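PDB 6DKU: VP35 from Myotis lucifugus, which is a bat-genome homologue of filoviral VP35, here as its interferon inhibitory domain, and probably acts, like its viral relatives, as an antagonist of interferon responses. Local coordinates for residues 78-83 / 107-112; 83-88 / 115-120. The protein carries 1 engineered substitution. One frame throughout, in Å; residues are numbered along the deposited sequence.

Contact 1 of 2, residues 78-83 / 107-112; sequences CEAPTT and KTLGRG
Leu109 is the apolar centre, lying against the chain from Cys78 to Pro81. Its CD2 methyl sits 3.9 Å from Ala80 CA and also touches the CB of Ala80. The same methyl meets the ring of Pro81 at CD, and the two side chains cross at about a right angle. The other branch, CD1, approaches Cys78 CB more loosely, at 4.4 Å. Val37 of helix 26-37 touches both Cys78 and Leu109, while Pro81 packs on Ala33 and Met36 of the same helix.

Next to this apolar patch the two backbones are tied together. Leu109 N donates to Cys78 O at 2.7 Å, with the donor nearly in line with the carbonyl. Ala80 N donates to Lys107 O at 2.8 Å, also with the donor close to the line of the carbonyl. Between these bonds, Thr108 CA makes a CH...O contact with Cys78 O.

The polar edge is formed by Glu79. Its chain is bent at chi2 (-66°), which brings the carboxylate back to the other backbone although CB points away from it. There OE1 takes a weak hydrogen bond from Lys107 N at 3.1 Å. The Lys107 ammonium turns elsewhere and bonds to Pro103 O.

Thr108 OG1 accepts from Gly110 N, 2.9 Å away, which makes an ST turn. A type I beta turn runs from Leu109 to Gly112. The arrangement is a single beta bridge, Glu79 with Thr108, pinning a loop with two overlapping turns to the chain leading into strand 82-84, in the interferon inhibitory domain.

Contact 2 of 2, residues 83-88 / 115-120; sequences TQVTSK and YIYLTP
Strand 82-84 runs parallel to strand 113-119, with Thr83 bridged to Tyr117 and Gln84 to Leu118. Three backbone bonds join them: Thr83 N to Ile116 O, Leu118 N to Thr83 O at 2.7 Å, and Val85 N to Leu118 O at 3.0 Å. In the first the donor is tilted 32° from the carbonyl plane.

Thr83 lies on the face of the sheet that also carries Tyr117. Its OG1 sits over the centre of the Tyr115 ring, 3.9 Å above the ring plane. With chi1 at -49°, OG1 stands beside the backbone N, and this sets it over the ring. Thr83 CB meets Tyr117 CD1 at 4.1 Å, obliquely to that ring. The two tyrosines also touch each other: Tyr115 CB lies over one face of the Tyr117 ring, toward the rim, and Tyr117 OH lies in plane at the edge of the Tyr115 ring.

On the other face, Gln84 CG rests on Leu118 CB at 3.7 Å.

At the last backbone bond, Val85 and Thr119 lie side by side and point the same way, their CG2 methyls touching. Val85 CG2 also packs against Leu118 O. Pro120 then closes the end, with its CD and CG set against Thr86 O.

Strand 113-119 has strand 122-127 as its antiparallel neighbour on the opposite side, and Tyr117 packs on Leu126 there. Ile91 touches both Val85 and Tyr117. Tyr115 OH bonds to Glu29 of helix 26-37, joining strand 113-119, inside the mixed sheet, to that helix.

How the contacts relate
The two contacts have centres about 15 Å apart and share Thr83. Along the chain their segments alternate: 78-83, 83-88, 107-112, 115-120. Contact 1 binds the approach to strand 82-84 to the loop before strand 113-119. Contact 2 then pairs those two strands in the mixed sheet. Between them, Pro81 O and Ile116 N are 3.1 Å apart, a probable hydrogen bond, and Pro81 CG packs on Tyr115 CD1. Helix 26-37 is common to both, touching Pro81 and Leu109 in one and bonding to Tyr115 in the other. Together they fix an outermost strand of the sheet and join the helical and sheet parts of the domain.

Contact 1 of 2, residues 78-83 / 107-112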
loop_
_atom_site.group_PDB
_atom_site.type_symbol
_atom_site.label_atom_id
_atom_site.label_comp_id
_atom_site.label_asym_id
_atom_site.label_seq_id
_atom_site.Cartn_x
_atom_site.Cartn_y
_atom_site.Cartn_z
ATOM N N CYS A 78 -9.761 5.117 -1.272
ATOM C CA CYS A 78 -9.936 3.864 -0.563
ATOM C C CYS A 78 -9.424 4.001 0.862
ATOM O O CYS A 78 -8.383 4.619 1.107
ATOM C CB CYS A 78 -9.204 2.738 -1.291
ATOM S SG CYS A 78 -10.011 1.141 -1.243
ATOM N N GLU A 79 -10.192 3.457 1.799
ATOM C CA GLU A 79 -9.742 3.362 3.177
ATOM C C GLU A 79 -8.474 2.528 3.251
ATOM O O GLU A 79 -8.386 1.457 2.643
ATOM C CB GLU A 79 -10.829 2.727 4.037
ATOM C CG GLU A 79 -11.828 3.705 4.621
ATOM C CD GLU A 79 -11.202 4.653 5.623
ATOM O OE1 GLU A 79 -11.796 5.721 5.855
ATOM O OE2 GLU A 79 -10.119 4.338 6.175
ATOM N N ALA A 80 -7.489 3.025 3.989
ATOM C CA ALA A 80 -6.278 2.255 4.210
ATOM C C ALA A 80 -6.626 0.944 4.906
ATOM O O ALA A 80 -7.485 0.922 5.793
ATOM C CB ALA A 80 -5.283 3.048 5.056
ATOM N N PRO A 81 -5.985 -0.160 4.535
ATOM C CA PRO A 81 -6.305 -1.442 5.170
ATOM C C PRO A 81 -5.799 -1.514 6.605
ATOM O O PRO A 81 -4.829 -0.858 6.988
ATOM C CB PRO A 81 -5.583 -2.460 4.285
ATOM C CG PRO A 81 -4.427 -1.710 3.727
ATOM C CD PRO A 81 -4.927 -0.297 3.519
ATOM N N THR A 82 -6.470 -2.338 7.400
ATOM C CA THR A 82 -6.094 -2.564 8.786
ATOM C C THR A 82 -5.332 -3.874 8.911
ATOM O O THR A 82 -5.718 -4.885 8.324
ATOM C CB THR A 82 -7.339 -2.587 9.670
ATOM O OG1 THR A 82 -8.230 -1.559 9.222
ATOM C CG2 THR A 82 -6.994 -2.392 11.144
ATOM N N THR A 83 -4.229 -3.834 9.651
ATOM C CA THR A 83 -3.473 -5.009 10.060
ATOM C C THR A 83 -3.548 -5.121 11.577
ATOM O O THR A 83 -3.497 -4.109 12.288
ATOM C CB THR A 83 -1.997 -4.922 9.643
ATOM O OG1 THR A 83 -1.885 -4.548 8.264
ATOM C CG2 THR A 83 -1.318 -6.266 9.857
ATOM N N LYS A 107 -9.397 7.644 6.469
ATOM C CA LYS A 107 -7.946 7.460 6.394
ATOM C C LYS A 107 -7.624 6.886 5.017
ATOM O O LYS A 107 -7.405 5.686 4.836
ATOM C CB LYS A 107 -7.450 6.555 7.515
ATOM C CG LYS A 107 -7.095 7.280 8.799
ATOM C CD LYS A 107 -8.313 7.442 9.702
ATOM C CE LYS A 107 -8.908 6.098 10.109
ATOM N NZ LYS A 107 -9.828 6.234 11.280
ATOM N N THR A 108 -7.593 7.776 4.030
ATOM C CA THR A 108 -7.563 7.379 2.631
ATOM C C THR A 108 -6.157 7.022 2.162
ATOM O O THR A 108 -5.157 7.548 2.658
ATOM C CB THR A 108 -8.144 8.498 1.760
ATOM O OG1 THR A 108 -7.825 8.261 0.387
ATOM C CG2 THR A 108 -7.638 9.874 2.192
ATOM N N LEU A 109 -6.090 6.104 1.191
ATOM C CA LEU A 109 -4.813 5.828 0.540
ATOM C C LEU A 109 -4.300 7.067 -0.182
ATOM O O LEU A 109 -3.095 7.344 -0.181
ATOM C CB LEU A 109 -4.947 4.664 -0.444
ATOM C CG LEU A 109 -4.999 3.232 0.082
ATOM C CD1 LEU A 109 -4.823 2.253 -1.062
ATOM C CD2 LEU A 109 -3.949 2.997 1.151
ATOM N N GLY A 110 -5.209 7.827 -0.801
ATOM C CA GLY A 110 -4.812 9.034 -1.505
ATOM C C GLY A 110 -4.107 10.039 -0.619
ATOM O O GLY A 110 -3.171 10.715 -1.060
ATOM N N ARG A 111 -4.525 10.148 0.641
ATOM C CA ARG A 111 -3.846 11.042 1.568
ATOM C C ARG A 111 -2.566 10.434 2.149
ATOM O O ARG A 111 -2.026 10.968 3.126
ATOM C CB ARG A 111 -4.801 11.465 2.691
ATOM C CG ARG A 111 -4.639 12.932 3.133
ATOM C CD ARG A 111 -4.750 13.098 4.649
ATOM N NE ARG A 111 -5.804 12.256 5.208
ATOM C CZ ARG A 111 -5.978 12.032 6.508
ATOM N NH1 ARG A 111 -5.161 12.584 7.396
ATOM N NH2 ARG A 111 -6.965 11.245 6.917
ATOM N N GLY A 112 -2.079 9.328 1.579
ATOM C CA GLY A 112 -0.776 8.791 1.906
ATOM C C GLY A 112 -0.753 7.687 2.944
ATOM O O GLY A 112 0.319 7.111 3.171
#

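Contact 2 of 2, residues 83-88 / 115-120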
loop_
_atom_site.group_PDB
_atom_site.type_symbol
_atom_site.label_atom_id
_atom_site.label_comp_id
_atom_site.label_asym_id
_atom_site.label_seq_id
_atom_site.Cartn_x
_atom_site.Cartn_y
_atom_site.Cartn_z
ATOM N N THR A 83 -4.229 -3.834 9.651
ATOM C CA THR A 83 -3.473 -5.009 10.060
ATOM C C THR A 83 -3.548 -5.121 11.577
ATOM O O THR A 83 -3.497 -4.109 12.288
ATOM C CB THR A 83 -1.997 -4.922 9.643
ATOM O OG1 THR A 83 -1.885 -4.548 8.264
ATOM C CG2 THR A 83 -1.318 -6.266 9.857
ATOM N N GLN A 84 -3.661 -6.343 12.077
ATOM C CA GLN A 84 -3.725 -6.582 13.510
ATOM C C GLN A 84 -2.403 -7.172 13.976
ATOM O O GLN A 84 -1.847 -8.052 13.311
ATOM C CB GLN A 84 -4.894 -7.508 13.857
ATOM C CG GLN A 84 -6.239 -6.798 13.801
ATOM C CD GLN A 84 -7.271 -7.397 14.734
ATOM O OE1 GLN A 84 -7.088 -8.493 15.262
ATOM N NE2 GLN A 84 -8.361 -6.670 14.955
ATOM N N VAL A 85 -1.889 -6.671 15.101
ATOM C CA VAL A 85 -0.650 -7.170 15.687
ATOM C C VAL A 85 -0.843 -7.353 17.184
ATOM O O VAL A 85 -1.540 -6.563 17.831
ATOM C CB VAL A 85 0.546 -6.231 15.407
ATOM C CG1 VAL A 85 1.125 -6.500 14.028
ATOM C CG2 VAL A 85 0.140 -4.771 15.546
ATOM N N THR A 86 -0.213 -8.398 17.730
ATOM C CA THR A 86 -0.345 -8.697 19.151
ATOM C C THR A 86 0.203 -7.569 20.021
ATOM O O THR A 86 -0.233 -7.404 21.167
ATOM C CB THR A 86 0.364 -10.025 19.464
ATOM O OG1 THR A 86 0.129 -10.956 18.401
ATOM C CG2 THR A 86 -0.191 -10.623 20.730
ATOM N N SER A 87 1.143 -6.791 19.492
ATOM C CA SER A 87 1.783 -5.696 20.210
ATOM C C SER A 87 2.427 -4.757 19.199
ATOM O O SER A 87 2.519 -5.061 18.004
ATOM C CB SER A 87 2.834 -6.209 21.196
ATOM O OG SER A 87 3.047 -5.273 22.223
ATOM N N LYS A 88 2.872 -3.601 19.699
ATOM C CA LYS A 88 3.644 -2.682 18.863
ATOM C C LYS A 88 4.959 -3.315 18.427
ATOM O O LYS A 88 5.499 -2.979 17.364
ATOM C CB LYS A 88 3.898 -1.375 19.622
ATOM C CG LYS A 88 4.589 -0.269 18.848
ATOM C CD LYS A 88 4.573 1.021 19.664
ATOM C CE LYS A 88 5.839 1.838 19.466
ATOM N NZ LYS A 88 5.567 3.093 18.717
ATOM N N TYR A 115 -0.919 1.701 6.254
ATOM C CA TYR A 115 -1.494 0.751 7.190
ATOM C C TYR A 115 -2.073 1.482 8.386
ATOM O O TYR A 115 -1.484 2.444 8.894
ATOM C CB TYR A 115 -0.460 -0.258 7.697
ATOM C CG TYR A 115 -0.094 -1.352 6.730
ATOM C CD1 TYR A 115 -0.940 -1.710 5.686
ATOM C CD2 TYR A 115 1.108 -2.036 6.869
ATOM C CE1 TYR A 115 -0.591 -2.711 4.801
ATOM C CE2 TYR A 115 1.463 -3.033 5.993
ATOM C CZ TYR A 115 0.612 -3.368 4.961
ATOM O OH TYR A 115 0.976 -4.369 4.093
ATOM N N ILE A 116 -3.221 1.008 8.832
ATOM C CA ILE A 116 -3.726 1.287 10.165
ATOM C C ILE A 116 -3.437 0.038 10.990
ATOM O O ILE A 116 -4.105 -0.991 10.829
ATOM C CB ILE A 116 -5.219 1.622 10.152
ATOM C CG1 ILE A 116 -5.495 2.807 9.230
ATOM C CG2 ILE A 116 -5.686 1.954 11.547
ATOM C CD1 ILE A 116 -4.445 3.894 9.266
ATOM N N TYR A 117 -2.418 0.103 11.844
ATOM C CA TYR A 117 -2.103 -1.023 12.713
ATOM C C TYR A 117 -3.053 -1.055 13.901
ATOM O O TYR A 117 -3.377 -0.015 14.480
ATOM C CB TYR A 117 -0.668 -0.934 13.224
ATOM C CG TYR A 117 0.381 -1.270 12.198
ATOM C CD1 TYR A 117 0.558 -2.570 11.754
ATOM C CD2 TYR A 117 1.206 -0.285 11.687
ATOM C CE1 TYR A 117 1.523 -2.870 10.813
ATOM C CE2 TYR A 117 2.169 -0.572 10.754
ATOM C CZ TYR A 117 2.327 -1.862 10.320
ATOM O OH TYR A 117 3.294 -2.132 9.387
ATOM N N LEU A 118 -3.482 -2.259 14.274
ATOM C CA LEU A 118 -4.364 -2.478 15.417
ATOM C C LEU A 118 -3.564 -3.126 16.540
ATOM O O LEU A 118 -3.146 -4.283 16.427
ATOM C CB LEU A 118 -5.561 -3.331 15.010
ATOM C CG LEU A 118 -6.821 -2.510 14.776
ATOM C CD1 LEU A 118 -7.460 -2.168 16.119
ATOM C CD2 LEU A 118 -6.473 -1.236 13.993
ATOM N N THR A 119 -3.346 -2.369 17.615
ATOM C CA THR A 119 -2.606 -2.800 18.788
ATOM C C THR A 119 -3.522 -2.792 20.005
ATOM O O THR A 119 -4.489 -2.025 20.052
ATOM C CB THR A 119 -1.399 -1.895 19.064
ATOM O OG1 THR A 119 -1.831 -0.769 19.836
ATOM C CG2 THR A 119 -0.780 -1.410 17.759
ATOM N N PRO A 120 -3.249 -3.647 20.995
ATOM C CA PRO A 120 -4.146 -3.740 22.157
ATOM C C PRO A 120 -4.355 -2.427 22.886
ATOM O O PRO A 120 -5.445 -2.212 23.424
ATOM C CB PRO A 120 -3.458 -4.786 23.041
ATOM C CG PRO A 120 -2.762 -5.666 22.054
ATOM C CD PRO A 120 -2.262 -4.740 20.979
#